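Local coordinates for D-isomer specific 2-hydroxyacid dehydrogenase family protein (PDB 5TX7) that probably catalyses the NAD-dependent interconversion of D-2-hydroxyacids and the corresponding 2-oxoacids, its substrate being undefined, at residues A[152-157]-A[197-202]; A[205-210]-A[239-244]; A[230-235]-A[255-260]. One frame throughout, in Å; residues are numbered along the deposited sequence.

Contact 1 of 3, residues A[152-157]-A[197-202]; sequences GIVGFG and ELFTSA
The ring of Phe199 meets Val154 obliquely, its CE1 standing 4.5 Å from Val154 CG2, a light touch at the margin of the contact. The Phe199 side chain also touches Val205 of strand 204-207 and Ser226 of a loop. The main wedge is Leu198. With CG anti to the backbone N (chi1 -172°), its branched end is carried off the helix toward the strand. CD1 lies against the backbone of Ile153, 3.6 Å from both Ile153 N and Ile153 O, and is 3.9 Å from Val154 CG2. The other methyl, CD2, rests on the backbone of Gly152, 3.8 Å from Gly152 CA. Because Gly152 has no side chain, Leu198 and the methyl of Ala202 can both lie directly on the main chain; Ala202 CB is 3.8 Å from Gly152 N. Val154 supplies the CG2 branch, placed anti to its own carbonyl carbon, while Ile153 turns to the reverse side of the sheet and packs on Val174. No hydrogen bond joins the segments: the interface is apolar and wholly buried, and strand 152-154 keeps its backbone bonds for the strands flanking it. The short axes of strand 152-154 and helix 197-201 run largely antiparallel, at 149°, and approach to 8.6 Å. The helix ends at Ser201; at Ala202 the chain leaves it and goes on into strand 204-207, next to strand 150-154. A helix packed on the first strand while leading into the strand beside it is the crossover of a Rossmann fold; Gly155 and Gly157 beyond the strand fit the start of a GxGxxG loop, consistent with the NAD-binding domain of this dehydrogenase family.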
ATOM      1  N   GLY A 152     -10.322  11.199   7.455  1.00 39.49           N
ATOM      2  CA  GLY A 152     -10.885  11.490   8.767  1.00 39.97           C
ATOM      3  C   GLY A 152     -10.374  10.446   9.728  1.00 39.72           C
ATOM      4  O   GLY A 152     -10.542   9.251   9.491  1.00 41.15           O
ATOM      5  N   ILE A 153      -9.742  10.895  10.805  1.00 40.47           N
ATOM      6  CA  ILE A 153      -9.047  10.017  11.746  1.00 40.24           C
ATOM      7  C   ILE A 153      -9.754  10.114  13.093  1.00 39.76           C
ATOM      8  O   ILE A 153      -9.715  11.155  13.739  1.00 42.57           O
ATOM      9  CB  ILE A 153      -7.556  10.425  11.847  1.00 40.67           C
ATOM     10  CG1 ILE A 153      -6.896  10.259  10.479  1.00 39.02           C
ATOM     11  CG2 ILE A 153      -6.818   9.620  12.905  1.00 41.04           C
ATOM     12  CD1 ILE A 153      -5.479  10.778  10.401  1.00 39.21           C
ATOM     13  N   VAL A 154     -10.410   9.029  13.487  1.00 39.58           N
ATOM     14  CA  VAL A 154     -11.161   8.949  14.734  1.00 41.79           C
ATOM     15  C   VAL A 154     -10.219   8.454  15.817  1.00 42.27           C
ATOM     16  O   VAL A 154      -9.944   7.267  15.912  1.00 43.25           O
ATOM     17  CB  VAL A 154     -12.383   7.994  14.584  1.00 42.60           C
ATOM     18  CG1 VAL A 154     -13.180   7.896  15.875  1.00 42.38           C
ATOM     19  CG2 VAL A 154     -13.289   8.470  13.456  1.00 42.33           C
ATOM     20  N   GLY A 155      -9.718   9.381  16.629  1.00 45.86           N
ATOM     21  CA  GLY A 155      -8.733   9.070  17.689  1.00 47.49           C
ATOM     22  C   GLY A 155      -7.357   9.482  17.197  1.00 48.68           C
ATOM     23  O   GLY A 155      -6.955   9.075  16.115  1.00 49.56           O
ATOM     24  N   PHE A 156      -6.651  10.316  17.964  1.00 48.48           N
ATOM     25  CA  PHE A 156      -5.421  10.958  17.479  1.00 46.59           C
ATOM     26  C   PHE A 156      -4.269  10.767  18.462  1.00 47.53           C
ATOM     27  O   PHE A 156      -3.522  11.703  18.779  1.00 51.91           O
ATOM     28  CB  PHE A 156      -5.694  12.444  17.171  1.00 46.84           C
ATOM     29  CG  PHE A 156      -4.854  13.020  16.050  1.00 46.45           C
ATOM     30  CD1 PHE A 156      -4.695  12.336  14.835  1.00 45.60           C
ATOM     31  CD2 PHE A 156      -4.266  14.284  16.183  1.00 46.55           C
ATOM     32  CE1 PHE A 156      -3.938  12.885  13.812  1.00 46.13           C
ATOM     33  CE2 PHE A 156      -3.531  14.836  15.158  1.00 47.29           C
ATOM     34  CZ  PHE A 156      -3.355  14.135  13.968  1.00 47.05           C
ATOM     35  N   GLY A 157      -4.114   9.526  18.921  1.00 45.84           N
ATOM     36  CA  GLY A 157      -2.893   9.075  19.591  1.00 44.49           C
ATOM     37  C   GLY A 157      -1.800   8.831  18.560  1.00 44.85           C
ATOM     38  O   GLY A 157      -1.887   9.306  17.428  1.00 43.34           O
ATOM     39  N   GLU A 197     -19.074  15.971  12.253  1.00 55.10           N
ATOM     40  CA  GLU A 197     -18.432  16.713  11.165  1.00 57.96           C
ATOM     41  C   GLU A 197     -17.397  15.875  10.403  1.00 53.47           C
ATOM     42  O   GLU A 197     -17.256  16.016   9.180  1.00 52.54           O
ATOM     43  CB  GLU A 197     -17.771  17.971  11.745  1.00 62.21           C
ATOM     44  CG  GLU A 197     -17.207  18.978  10.746  1.00 66.29           C
ATOM     45  CD  GLU A 197     -16.534  20.176  11.434  1.00 75.02           C
ATOM     46  OE1 GLU A 197     -16.753  20.406  12.668  1.00 77.07           O
ATOM     47  OE2 GLU A 197     -15.769  20.890  10.734  1.00 76.65           O
ATOM     48  N   LEU A 198     -16.682  15.012  11.124  1.00 52.30           N
ATOM     49  CA  LEU A 198     -15.707  14.105  10.510  1.00 49.12           C
ATOM     50  C   LEU A 198     -16.397  13.227   9.482  1.00 45.86           C
ATOM     51  O   LEU A 198     -15.934  13.161   8.354  1.00 46.82           O
ATOM     52  CB  LEU A 198     -14.983  13.244  11.549  1.00 47.63           C
ATOM     53  CG  LEU A 198     -13.791  12.376  11.085  1.00 46.67           C
ATOM     54  CD1 LEU A 198     -12.791  12.162  12.211  1.00 49.21           C
ATOM     55  CD2 LEU A 198     -14.185  11.013  10.546  1.00 45.16           C
ATOM     56  N   PHE A 199     -17.503  12.587   9.857  1.00 44.58           N
ATOM     57  CA  PHE A 199     -18.228  11.704   8.910  1.00 42.86           C
ATOM     58  C   PHE A 199     -18.855  12.402   7.701  1.00 46.26           C
ATOM     59  O   PHE A 199     -18.879  11.805   6.619  1.00 46.60           O
ATOM     60  CB  PHE A 199     -19.271  10.836   9.629  1.00 41.51           C
ATOM     61  CG  PHE A 199     -18.663   9.681  10.354  1.00 39.73           C
ATOM     62  CD1 PHE A 199     -18.221   9.833  11.661  1.00 39.77           C
ATOM     63  CD2 PHE A 199     -18.458   8.469   9.710  1.00 37.83           C
ATOM     64  CE1 PHE A 199     -17.620   8.790  12.334  1.00 39.03           C
ATOM     65  CE2 PHE A 199     -17.885   7.415  10.386  1.00 37.89           C
ATOM     66  CZ  PHE A 199     -17.452   7.581  11.696  1.00 38.62           C
ATOM     67  N   THR A 200     -19.328  13.651   7.853  1.00 48.39           N
ATOM     68  CA  THR A 200     -19.884  14.375   6.716  1.00 50.77           C
ATOM     69  C   THR A 200     -18.786  14.867   5.752  1.00 49.75           C
ATOM     70  O   THR A 200     -19.053  15.039   4.574  1.00 52.08           O
ATOM     71  CB  THR A 200     -20.826  15.564   7.097  1.00 55.83           C
ATOM     72  OG1 THR A 200     -20.094  16.632   7.681  1.00 59.57           O
ATOM     73  CG2 THR A 200     -21.903  15.170   8.047  1.00 57.68           C
ATOM     74  N   SER A 201     -17.572  15.094   6.248  1.00 48.10           N
ATOM     75  CA  SER A 201     -16.491  15.690   5.438  1.00 49.50           C
ATOM     76  C   SER A 201     -15.445  14.708   4.915  1.00 49.11           C
ATOM     77  O   SER A 201     -14.737  15.042   3.987  1.00 55.49           O
ATOM     78  CB  SER A 201     -15.759  16.756   6.249  1.00 48.37           C
ATOM     79  OG  SER A 201     -16.645  17.802   6.585  1.00 54.12           O
ATOM     80  N   ALA A 202     -15.329  13.524   5.514  1.00 47.04           N
ATOM     81  CA  ALA A 202     -14.294  12.568   5.156  1.00 47.71           C
ATOM     82  C   ALA A 202     -14.704  11.640   4.022  1.00 47.58           C
ATOM     83  O   ALA A 202     -15.800  11.086   4.020  1.00 49.65           O
ATOM     84  CB  ALA A 202     -13.917  11.735   6.360  1.00 47.86           C
TER

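Contact 2 of 3, residues A[205-210]-A[239-244]; sequences VSLHCP and GPLLDE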
ATOM      1  N   VAL A 205     -12.465   7.168   6.272  1.00 37.91           N
ATOM      2  CA  VAL A 205     -12.479   7.217   7.715  1.00 37.62           C
ATOM      3  C   VAL A 205     -11.657   6.058   8.238  1.00 38.44           C
ATOM      4  O   VAL A 205     -11.945   4.928   7.878  1.00 39.56           O
ATOM      5  CB  VAL A 205     -13.915   7.055   8.262  1.00 38.88           C
ATOM      6  CG1 VAL A 205     -13.898   6.886   9.780  1.00 39.79           C
ATOM      7  CG2 VAL A 205     -14.727   8.282   7.932  1.00 41.38           C
ATOM      8  N   SER A 206     -10.691   6.337   9.122  1.00 38.57           N
ATOM      9  CA  SER A 206      -9.941   5.307   9.810  1.00 37.73           C
ATOM     10  C   SER A 206     -10.077   5.403  11.328  1.00 39.07           C
ATOM     11  O   SER A 206      -9.909   6.480  11.894  1.00 41.63           O
ATOM     12  CB  SER A 206      -8.474   5.403   9.437  1.00 38.40           C
ATOM     13  OG  SER A 206      -7.768   4.259   9.931  1.00 40.93           O
ATOM     14  N   LEU A 207     -10.323   4.266  11.992  1.00 39.00           N
ATOM     15  CA  LEU A 207     -10.587   4.227  13.437  1.00 38.65           C
ATOM     16  C   LEU A 207      -9.343   3.918  14.254  1.00 41.18           C
ATOM     17  O   LEU A 207      -8.633   2.946  13.978  1.00 41.76           O
ATOM     18  CB  LEU A 207     -11.665   3.187  13.748  1.00 39.35           C
ATOM     19  CG  LEU A 207     -13.006   3.348  13.011  1.00 37.75           C
ATOM     20  CD1 LEU A 207     -14.021   2.363  13.584  1.00 40.29           C
ATOM     21  CD2 LEU A 207     -13.563   4.768  13.061  1.00 35.85           C
ATOM     22  N   HIS A 208      -9.083   4.751  15.264  1.00 43.35           N
ATOM     23  CA  HIS A 208      -7.870   4.658  16.091  1.00 45.54           C
ATOM     24  C   HIS A 208      -8.120   5.023  17.555  1.00 50.35           C
ATOM     25  O   HIS A 208      -7.270   5.636  18.206  1.00 54.06           O
ATOM     26  CB  HIS A 208      -6.778   5.559  15.502  1.00 43.74           C
ATOM     27  CG  HIS A 208      -6.396   5.175  14.119  1.00 40.05           C
ATOM     28  ND1 HIS A 208      -5.584   4.093  13.865  1.00 40.91           N
ATOM     29  CD2 HIS A 208      -6.785   5.649  12.915  1.00 37.31           C
ATOM     30  CE1 HIS A 208      -5.447   3.941  12.564  1.00 38.60           C
ATOM     31  NE2 HIS A 208      -6.169   4.877  11.963  1.00 37.58           N
ATOM     32  N   CYS A 209      -9.277   4.614  18.061  1.00 51.94           N
ATOM     33  CA  CYS A 209      -9.731   4.963  19.400  1.00 54.87           C
ATOM     34  C   CYS A 209      -9.997   3.700  20.217  1.00 58.09           C
ATOM     35  O   CYS A 209     -10.305   2.639  19.657  1.00 57.24           O
ATOM     36  CB  CYS A 209     -10.996   5.828  19.345  1.00 54.97           C
ATOM     37  SG  CYS A 209     -12.388   5.133  18.413  1.00 54.63           S
ATOM     38  N   PRO A 210      -9.862   3.800  21.553  1.00 53.96           N
ATOM     39  CA  PRO A 210     -10.152   2.622  22.368  1.00 55.81           C
ATOM     40  C   PRO A 210     -11.652   2.331  22.432  1.00 56.95           C
ATOM     41  O   PRO A 210     -12.462   3.248  22.257  1.00 58.37           O
ATOM     42  CB  PRO A 210      -9.583   2.978  23.746  1.00 57.70           C
ATOM     43  CG  PRO A 210      -9.355   4.448  23.746  1.00 58.23           C
ATOM     44  CD  PRO A 210      -9.512   4.983  22.359  1.00 55.74           C
ATOM     45  N   GLY A 239     -13.448  -4.304  16.903  1.00 45.74           N
ATOM     46  CA  GLY A 239     -14.673  -4.718  16.204  1.00 45.63           C
ATOM     47  C   GLY A 239     -15.962  -4.036  16.634  1.00 44.73           C
ATOM     48  O   GLY A 239     -16.682  -3.513  15.795  1.00 46.44           O
ATOM     49  N   PRO A 240     -16.248  -4.006  17.944  1.00 46.45           N
ATOM     50  CA  PRO A 240     -17.474  -3.357  18.427  1.00 48.51           C
ATOM     51  C   PRO A 240     -17.573  -1.838  18.241  1.00 48.39           C
ATOM     52  O   PRO A 240     -18.592  -1.251  18.594  1.00 51.35           O
ATOM     53  CB  PRO A 240     -17.522  -3.743  19.924  1.00 50.93           C
ATOM     54  CG  PRO A 240     -16.720  -4.981  20.025  1.00 51.61           C
ATOM     55  CD  PRO A 240     -15.610  -4.811  19.004  1.00 48.82           C
ATOM     56  N   LEU A 241     -16.552  -1.202  17.683  1.00 48.05           N
ATOM     57  CA  LEU A 241     -16.675   0.181  17.226  1.00 47.76           C
ATOM     58  C   LEU A 241     -17.695   0.345  16.086  1.00 47.27           C
ATOM     59  O   LEU A 241     -18.196   1.443  15.876  1.00 48.03           O
ATOM     60  CB  LEU A 241     -15.302   0.741  16.813  1.00 45.81           C
ATOM     61  CG  LEU A 241     -14.248   0.890  17.896  1.00 45.10           C
ATOM     62  CD1 LEU A 241     -12.950   1.377  17.285  1.00 43.94           C
ATOM     63  CD2 LEU A 241     -14.703   1.851  18.976  1.00 46.22           C
ATOM     64  N   LEU A 242     -18.009  -0.733  15.373  1.00 50.63           N
ATOM     65  CA  LEU A 242     -18.983  -0.711  14.268  1.00 52.82           C
ATOM     66  C   LEU A 242     -20.294  -1.369  14.627  1.00 54.08           C
ATOM     67  O   LEU A 242     -20.301  -2.331  15.392  1.00 56.68           O
ATOM     68  CB  LEU A 242     -18.459  -1.545  13.098  1.00 54.05           C
ATOM     69  CG  LEU A 242     -17.088  -1.374  12.525  1.00 51.06           C
ATOM     70  CD1 LEU A 242     -16.960  -2.257  11.293  1.00 52.02           C
ATOM     71  CD2 LEU A 242     -16.976   0.078  12.177  1.00 50.07           C
ATOM     72  N   ASP A 243     -21.380  -0.878  14.025  1.00 57.03           N
ATOM     73  CA  ASP A 243     -22.612  -1.662  13.882  1.00 59.09           C
ATOM     74  C   ASP A 243     -22.427  -2.429  12.574  1.00 54.29           C
ATOM     75  O   ASP A 243     -22.553  -1.861  11.485  1.00 50.08           O
ATOM     76  CB  ASP A 243     -23.850  -0.751  13.851  1.00 65.06           C
ATOM     77  CG  ASP A 243     -25.165  -1.518  13.575  1.00 72.66           C
ATOM     78  OD1 ASP A 243     -25.152  -2.753  13.391  1.00 79.93           O
ATOM     79  OD2 ASP A 243     -26.236  -0.878  13.533  1.00 78.92           O
ATOM     80  N   GLU A 244     -22.101  -3.714  12.694  1.00 55.62           N
ATOM     81  CA  GLU A 244     -21.735  -4.563  11.548  1.00 57.72           C
ATOM     82  C   GLU A 244     -22.846  -4.660  10.500  1.00 58.08           C
ATOM     83  O   GLU A 244     -22.563  -4.727   9.300  1.00 55.81           O
ATOM     84  CB  GLU A 244     -21.299  -5.969  12.020  1.00 61.94           C
ATOM     85  CG  GLU A 244     -20.011  -5.978  12.862  1.00 63.71           C
ATOM     86  CD  GLU A 244     -19.423  -7.367  13.087  1.00 70.32           C
ATOM     87  OE1 GLU A 244     -20.160  -8.391  12.985  1.00 72.92           O
ATOM     88  OE2 GLU A 244     -18.197  -7.453  13.374  1.00 71.98           O
TER
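Leu207 and Leu241 pass alongside each other, pointing in opposite directions, and form the dense end of the contact. Leu207 CD1 lies 3.8 Å from Leu241 CB, and the same methyl is 4.0 Å from Leu242 CD2, so one branch of Leu207 bridges two successive leucines. Leu241 is placed with CG anti to its carbonyl carbon (chi1 -65°), which sends its forked end across to Cys209. There SG sits almost equally far from both prongs, 4.0 Å from Leu241 CD1 and 4.1 Å from Leu241 CD2. In the Rossmann domain, segment 205-210 is the end of strand 204-207 and the loop after it; 239-244 lies between the neighbouring strand 231-235 and helix 244-253, whose N-cap is Asp243, so the two meet at the carboxyl end of the sheet. Behind the leucines the packing continues inward, Leu207 onto Val154 and Leu242 onto Leu233 and Val219. Toward solvent it thins out. Cys209 is partly open, and the exposed Pro210 keeps its side chain at a distance, meeting Leu241 only loosely through its carbonyl oxygen, Pro210 O to Leu241 CD2 4.2 Å. That oxygen is hydrogen-bonded to the hydroxyl of Thr215, a residue that Leu241 also touches.

Contact 3 of 3, residues A[230-235]-A[255-260]; sequences GSYLIN and RLAGAG
Strands 231-235 and 258-260 run side by side in parallel, 13° between their short axes and 4.7 Å apart, bonded regularly from Leu233 N to Gly258 O, Gly260 N to Leu233 O and Asn235 N to Gly260 O, with a beta bulge at Ala257 shifting the register by one residue between the Ser231-Leu256 and Tyr232-Gly258 pairs. At the bulge the Ala257 methyl lies over one face of the Tyr232 ring as a CH-pi contact, CB being 4.2 Å from the ring centroid and 26° off its normal. The ring spreads beside Gly258, with Tyr232 CD1 3.8 Å from Gly258 CA, and its hydroxyl is hydrogen-bonded to Glu144. On the same face Ile234 leans CD1 over the other glycine, 4.1 Å from Gly260 CA; both glycines thus give their neighbours bare backbone to cover. The reverse face carries Leu256 and Leu233. Leu256 CG stands anti to the carbonyl carbon (chi1 -71°), and the fork brings CD2 to 3.5 Å from Ser231 O, while CD1 is 4.2 Å from Leu233 CB. That same Ser231 O accepts a bent bond from Ala257 N at 2.7 Å, lying in the carbonyl plane, and before the bulge Arg255 O is shared by weak bonds from Gly230 N and Ser231 N. These two strands and helix 244-253 make a beta-alpha-beta unit: the connecting helix packs on Leu256 and Ala259, whereas helix 100-116 covers Tyr232 and Ile234 on the opposite face. Strand 204-207 continues the sheet on the far edge of strand 231-235.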
ATOM      1  N   GLY A 230     -19.596   6.617  -2.137  1.00 41.57           N
ATOM      2  CA  GLY A 230     -18.267   6.318  -2.630  1.00 40.32           C
ATOM      3  C   GLY A 230     -17.153   6.403  -1.596  1.00 40.37           C
ATOM      4  O   GLY A 230     -15.965   6.337  -1.963  1.00 42.15           O
ATOM      5  N   SER A 231     -17.496   6.506  -0.314  1.00 38.05           N
ATOM      6  CA  SER A 231     -16.474   6.643   0.744  1.00 39.12           C
ATOM      7  C   SER A 231     -15.928   5.301   1.223  1.00 39.20           C
ATOM      8  O   SER A 231     -16.469   4.225   0.900  1.00 38.57           O
ATOM      9  CB  SER A 231     -17.036   7.436   1.926  1.00 40.65           C
ATOM     10  OG  SER A 231     -17.327   8.781   1.524  1.00 41.72           O
ATOM     11  N   TYR A 232     -14.817   5.371   1.958  1.00 38.88           N
ATOM     12  CA  TYR A 232     -14.118   4.181   2.454  1.00 38.37           C
ATOM     13  C   TYR A 232     -14.051   4.190   3.978  1.00 37.09           C
ATOM     14  O   TYR A 232     -13.837   5.246   4.576  1.00 37.04           O
ATOM     15  CB  TYR A 232     -12.707   4.098   1.875  1.00 38.70           C
ATOM     16  CG  TYR A 232     -12.661   3.871   0.384  1.00 43.15           C
ATOM     17  CD1 TYR A 232     -12.770   2.584  -0.152  1.00 47.62           C
ATOM     18  CD2 TYR A 232     -12.547   4.942  -0.507  1.00 44.07           C
ATOM     19  CE1 TYR A 232     -12.716   2.362  -1.527  1.00 49.40           C
ATOM     20  CE2 TYR A 232     -12.514   4.736  -1.880  1.00 47.80           C
ATOM     21  CZ  TYR A 232     -12.613   3.448  -2.394  1.00 51.95           C
ATOM     22  OH  TYR A 232     -12.575   3.250  -3.772  1.00 57.07           O
ATOM     23  N   LEU A 233     -14.226   3.009   4.594  1.00 36.95           N
ATOM     24  CA  LEU A 233     -14.048   2.810   6.047  1.00 35.45           C
ATOM     25  C   LEU A 233     -12.924   1.811   6.333  1.00 36.64           C
ATOM     26  O   LEU A 233     -12.855   0.749   5.715  1.00 38.10           O
ATOM     27  CB  LEU A 233     -15.347   2.280   6.651  1.00 36.60           C
ATOM     28  CG  LEU A 233     -15.334   2.000   8.157  1.00 36.94           C
ATOM     29  CD1 LEU A 233     -15.093   3.267   8.966  1.00 36.50           C
ATOM     30  CD2 LEU A 233     -16.616   1.315   8.561  1.00 38.77           C
ATOM     31  N   ILE A 234     -12.043   2.148   7.271  1.00 37.16           N
ATOM     32  CA  ILE A 234     -10.938   1.267   7.669  1.00 36.67           C
ATOM     33  C   ILE A 234     -11.003   1.114   9.171  1.00 36.65           C
ATOM     34  O   ILE A 234     -11.135   2.116   9.892  1.00 35.41           O
ATOM     35  CB  ILE A 234      -9.546   1.856   7.318  1.00 37.46           C
ATOM     36  CG1 ILE A 234      -9.452   2.276   5.838  1.00 37.71           C
ATOM     37  CG2 ILE A 234      -8.447   0.845   7.631  1.00 38.36           C
ATOM     38  CD1 ILE A 234      -9.511   1.130   4.831  1.00 39.95           C
ATOM     39  N   ASN A 235     -10.881  -0.118   9.651  1.00 36.01           N
ATOM     40  CA  ASN A 235     -10.896  -0.393  11.083  1.00 35.95           C
ATOM     41  C   ASN A 235      -9.824  -1.415  11.458  1.00 39.50           C
ATOM     42  O   ASN A 235      -9.991  -2.622  11.236  1.00 43.10           O
ATOM     43  CB  ASN A 235     -12.250  -0.915  11.496  1.00 36.31           C
ATOM     44  CG  ASN A 235     -12.372  -1.121  12.998  1.00 38.02           C
ATOM     45  OD1 ASN A 235     -11.718  -0.458  13.780  1.00 38.41           O
ATOM     46  ND2 ASN A 235     -13.250  -2.026  13.401  1.00 40.19           N
ATOM     47  N   ARG A 255     -23.057   3.232  -0.561  1.00 51.12           N
ATOM     48  CA  ARG A 255     -22.666   4.323   0.316  1.00 49.26           C
ATOM     49  C   ARG A 255     -21.180   4.244   0.566  1.00 47.90           C
ATOM     50  O   ARG A 255     -20.458   5.239   0.412  1.00 47.70           O
ATOM     51  CB  ARG A 255     -23.416   4.240   1.652  1.00 50.42           C
ATOM     52  CG  ARG A 255     -22.966   5.225   2.740  1.00 49.92           C
ATOM     53  CD  ARG A 255     -23.408   6.627   2.378  1.00 50.93           C
ATOM     54  NE  ARG A 255     -24.855   6.836   2.527  1.00 50.98           N
ATOM     55  CZ  ARG A 255     -25.534   7.842   1.999  1.00 52.53           C
ATOM     56  NH1 ARG A 255     -24.924   8.768   1.268  1.00 52.81           N
ATOM     57  NH2 ARG A 255     -26.846   7.930   2.198  1.00 54.79           N
ATOM     58  N   LEU A 256     -20.742   3.056   0.989  1.00 46.70           N
ATOM     59  CA  LEU A 256     -19.337   2.758   1.119  1.00 44.51           C
ATOM     60  C   LEU A 256     -18.916   2.058  -0.147  1.00 46.49           C
ATOM     61  O   LEU A 256     -19.509   1.016  -0.519  1.00 50.27           O
ATOM     62  CB  LEU A 256     -19.055   1.869   2.317  1.00 43.26           C
ATOM     63  CG  LEU A 256     -19.216   2.497   3.700  1.00 42.50           C
ATOM     64  CD1 LEU A 256     -18.997   1.440   4.773  1.00 42.44           C
ATOM     65  CD2 LEU A 256     -18.257   3.655   3.897  1.00 41.52           C
ATOM     66  N   ALA A 257     -17.903   2.634  -0.808  1.00 44.04           N
ATOM     67  CA  ALA A 257     -17.256   1.997  -1.933  1.00 43.42           C
ATOM     68  C   ALA A 257     -16.403   0.824  -1.487  1.00 41.92           C
ATOM     69  O   ALA A 257     -16.026  -0.023  -2.305  1.00 43.89           O
ATOM     70  CB  ALA A 257     -16.395   3.003  -2.691  1.00 43.73           C
ATOM     71  N   GLY A 258     -16.061   0.778  -0.208  1.00 41.39           N
ATOM     72  CA  GLY A 258     -15.215  -0.273   0.318  1.00 40.15           C
ATOM     73  C   GLY A 258     -14.994  -0.165   1.818  1.00 40.49           C
ATOM     74  O   GLY A 258     -15.089   0.905   2.434  1.00 40.47           O
ATOM     75  N   ALA A 259     -14.658  -1.300   2.406  1.00 40.75           N
ATOM     76  CA  ALA A 259     -14.315  -1.363   3.808  1.00 39.44           C
ATOM     77  C   ALA A 259     -13.141  -2.313   3.981  1.00 39.42           C
ATOM     78  O   ALA A 259     -13.106  -3.355   3.341  1.00 38.40           O
ATOM     79  CB  ALA A 259     -15.509  -1.820   4.620  1.00 40.32           C
ATOM     80  N   GLY A 260     -12.195  -1.922   4.848  1.00 39.20           N
ATOM     81  CA  GLY A 260     -11.002  -2.688   5.156  1.00 37.47           C
ATOM     82  C   GLY A 260     -10.981  -2.944   6.654  1.00 37.57           C
ATOM     83  O   GLY A 260     -10.858  -2.014   7.443  1.00 36.47           O
TER

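All three contacts belong to one parallel sheet of the NAD-binding domain, their centres 12 to 13 Å apart. Contact 1 lays a helix on strand 150-154, contact 2 packs the end of strand 204-207 and the loop after it against the turn before helix 244-253, and contact 3 pairs two strands edge to edge. Only contact 3 is held by hydrogen bonds between its segments; the other two rely on apolar side chains. All are mainly buried: contact 1 wholly, contact 3 partly open at its Gly230-Arg255 end, contact 2 at Pro210. Strand 204-207 ties them together: Ser206 N probably bonds Gly152 O of contact 1, and Val205 O probably accepts Ile234 N of contact 3.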